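Local coordinates for protein phosphoglycerate oxidoreductase (Rhizobium etli, PDB 4HY3) that probably binds NAD and reduces 2-keto acids such as glyoxylate or hydroxypyruvate with a nicotinamide cofactor, at residues A260-L265 against I285-D290. Numbering follows the deposited sequence.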
loop_
_atom_site.group_PDB
_atom_site.type_symbol
_atom_site.label_atom_id
_atom_site.label_comp_id
_atom_site.label_asym_id
_atom_site.label_seq_id
_atom_site.Cartn_x
_atom_site.Cartn_y
_atom_site.Cartn_z
ATOM N N ALA A 260 16.303 8.479 -22.746
ATOM C CA ALA A 260 16.299 7.591 -21.604
ATOM C C ALA A 260 16.974 8.229 -20.395
ATOM O O ALA A 260 17.918 9.020 -20.524
ATOM C CB ALA A 260 16.948 6.263 -21.957
ATOM N N ALA A 261 16.471 7.891 -19.218
ATOM C CA ALA A 261 17.076 8.369 -17.990
ATOM C C ALA A 261 17.885 7.247 -17.335
ATOM O O ALA A 261 17.335 6.194 -16.969
ATOM C CB ALA A 261 16.019 8.919 -17.038
ATOM N N PHE A 262 19.185 7.499 -17.198
ATOM C CA PHE A 262 20.144 6.539 -16.653
ATOM C C PHE A 262 20.809 7.067 -15.378
ATOM O O PHE A 262 21.534 8.071 -15.400
ATOM C CB PHE A 262 21.211 6.200 -17.708
ATOM C CG PHE A 262 22.336 5.361 -17.193
ATOM C CD1 PHE A 262 22.289 3.976 -17.308
ATOM C CD2 PHE A 262 23.445 5.952 -16.594
ATOM C CE1 PHE A 262 23.335 3.187 -16.836
ATOM C CE2 PHE A 262 24.495 5.178 -16.117
ATOM C CZ PHE A 262 24.446 3.790 -16.244
ATOM N N ILE A 263 20.594 6.353 -14.280
ATOM C CA ILE A 263 20.959 6.869 -12.973
ATOM C C ILE A 263 21.922 5.947 -12.220
ATOM O O ILE A 263 21.573 4.833 -11.834
ATOM C CB ILE A 263 19.682 7.190 -12.161
ATOM C CG1 ILE A 263 18.787 8.157 -12.954
ATOM C CG2 ILE A 263 20.031 7.786 -10.810
ATOM C CD1 ILE A 263 17.312 8.011 -12.676
ATOM N N LEU A 264 23.140 6.426 -12.019
ATOM C CA LEU A 264 24.221 5.609 -11.466
ATOM C C LEU A 264 24.457 5.849 -9.955
ATOM O O LEU A 264 24.945 6.920 -9.546
ATOM C CB LEU A 264 25.502 5.876 -12.250
ATOM C CG LEU A 264 26.710 5.052 -11.862
ATOM C CD1 LEU A 264 26.428 3.578 -12.113
ATOM C CD2 LEU A 264 27.929 5.539 -12.642
ATOM N N LEU A 265 24.146 4.841 -9.140
ATOM C CA LEU A 265 24.151 5.018 -7.699
ATOM C C LEU A 265 25.200 4.203 -6.978
ATOM O O LEU A 265 25.537 4.498 -5.840
ATOM C CB LEU A 265 22.759 4.718 -7.115
ATOM C CG LEU A 265 21.659 5.641 -7.626
ATOM C CD1 LEU A 265 20.267 5.105 -7.354
ATOM C CD2 LEU A 265 21.851 7.048 -7.080
ATOM N N ILE A 285 20.779 9.558 -24.592
ATOM C CA ILE A 285 20.205 9.478 -23.251
ATOM C C ILE A 285 20.540 10.725 -22.450
ATOM O O ILE A 285 21.409 11.522 -22.830
ATOM C CB ILE A 285 20.711 8.254 -22.445
ATOM C CG1 ILE A 285 22.222 8.056 -22.594
ATOM C CG2 ILE A 285 20.000 6.985 -22.862
ATOM C CD1 ILE A 285 23.060 8.724 -21.522
ATOM N N VAL A 286 19.844 10.860 -21.324
ATOM C CA VAL A 286 20.151 11.861 -20.302
ATOM C C VAL A 286 20.583 11.141 -19.000
ATOM O O VAL A 286 20.187 9.996 -18.764
ATOM C CB VAL A 286 18.933 12.790 -20.133
ATOM C CG1 VAL A 286 17.907 12.206 -19.158
ATOM C CG2 VAL A 286 19.376 14.198 -19.768
ATOM N N ALA A 287 21.410 11.763 -18.169
ATOM C CA ALA A 287 21.963 11.015 -17.008
ATOM C C ALA A 287 22.328 11.756 -15.676
ATOM O O ALA A 287 22.380 12.978 -15.604
ATOM C CB ALA A 287 23.122 10.135 -17.463
ATOM N N ALA A 288 22.547 10.976 -14.618
ATOM C CA ALA A 288 23.040 11.482 -13.330
ATOM C C ALA A 288 23.725 10.363 -12.601
ATOM O O ALA A 288 23.160 9.289 -12.469
ATOM C CB ALA A 288 21.910 12.000 -12.468
ATOM N N SER A 289 24.936 10.615 -12.135
ATOM C CA SER A 289 25.624 9.666 -11.286
ATOM C C SER A 289 26.047 10.345 -9.991
ATOM O O SER A 289 26.187 11.575 -9.959
ATOM C CB SER A 289 26.859 9.091 -11.981
ATOM O OG SER A 289 27.586 8.251 -11.084
ATOM N N ASP A 290 26.257 9.525 -8.954
ATOM C CA ASP A 290 26.839 9.954 -7.686
ATOM C C ASP A 290 28.229 9.396 -7.513
ATOM O O ASP A 290 28.940 9.755 -6.587
ATOM C CB ASP A 290 25.977 9.534 -6.483
ATOM C CG ASP A 290 26.394 10.245 -5.193
ATOM O OD1 ASP A 290 26.339 11.505 -5.114
ATOM O OD2 ASP A 290 26.807 9.539 -4.262
#
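F262 and L264 bond through both their backbone N-H and C=O groups to the segment 285-290, the evidence that 261-264 and 286-289 are parallel neighbours; their axes run 4.7 Å apart and differ in direction by 11°. Five backbone hydrogen bonds join the segments. V286 N to A260 O opens the series at 2.8 Å, F262 N reaches V286 O, and F262 O takes A288 N. L264 N then bonds to A288 O, and L264 O closes the series with D290 N at 3.0 Å. Helix 273-281 connects the strands, a beta-alpha-beta unit of the parallel sheet in the NAD-binding domain.

Packing is denser on the face of F262, L264, A287 and S289. L264 holds CG anti to its backbone N (chi1 -177°), which lays the side chain alongside S289, with CB 3.5 Å from S289 CB. The serine hydroxyl is hydrogen-bonded to V291 O, and the leucine methyl group CD2 lies beside it. L264 also touches the side chains of V291 and V236. A287 CB meets the F262 ring at its edge, 4.3 Å from CD2, while F253 makes an edge-to-face contact with the same ring. Where the segments begin, A260 CB packs against I285 CG2. Replacing L264 with an alanine would probably open a gap beside S289 and V291.

The other face is looser between the strands: the A288 side chain comes no nearer than 4.9 Å to segment 260-265, and V286 is partly exposed while the other touching residues are buried. Helix 131-147 packs on I263 and A288. At the end of the series, the D290 carboxylate is hydrogen-bonded to R315 N and A316 N. The chemistry thus implies cohesion from main-chain polarity, with mostly apolar side chains filling the faces.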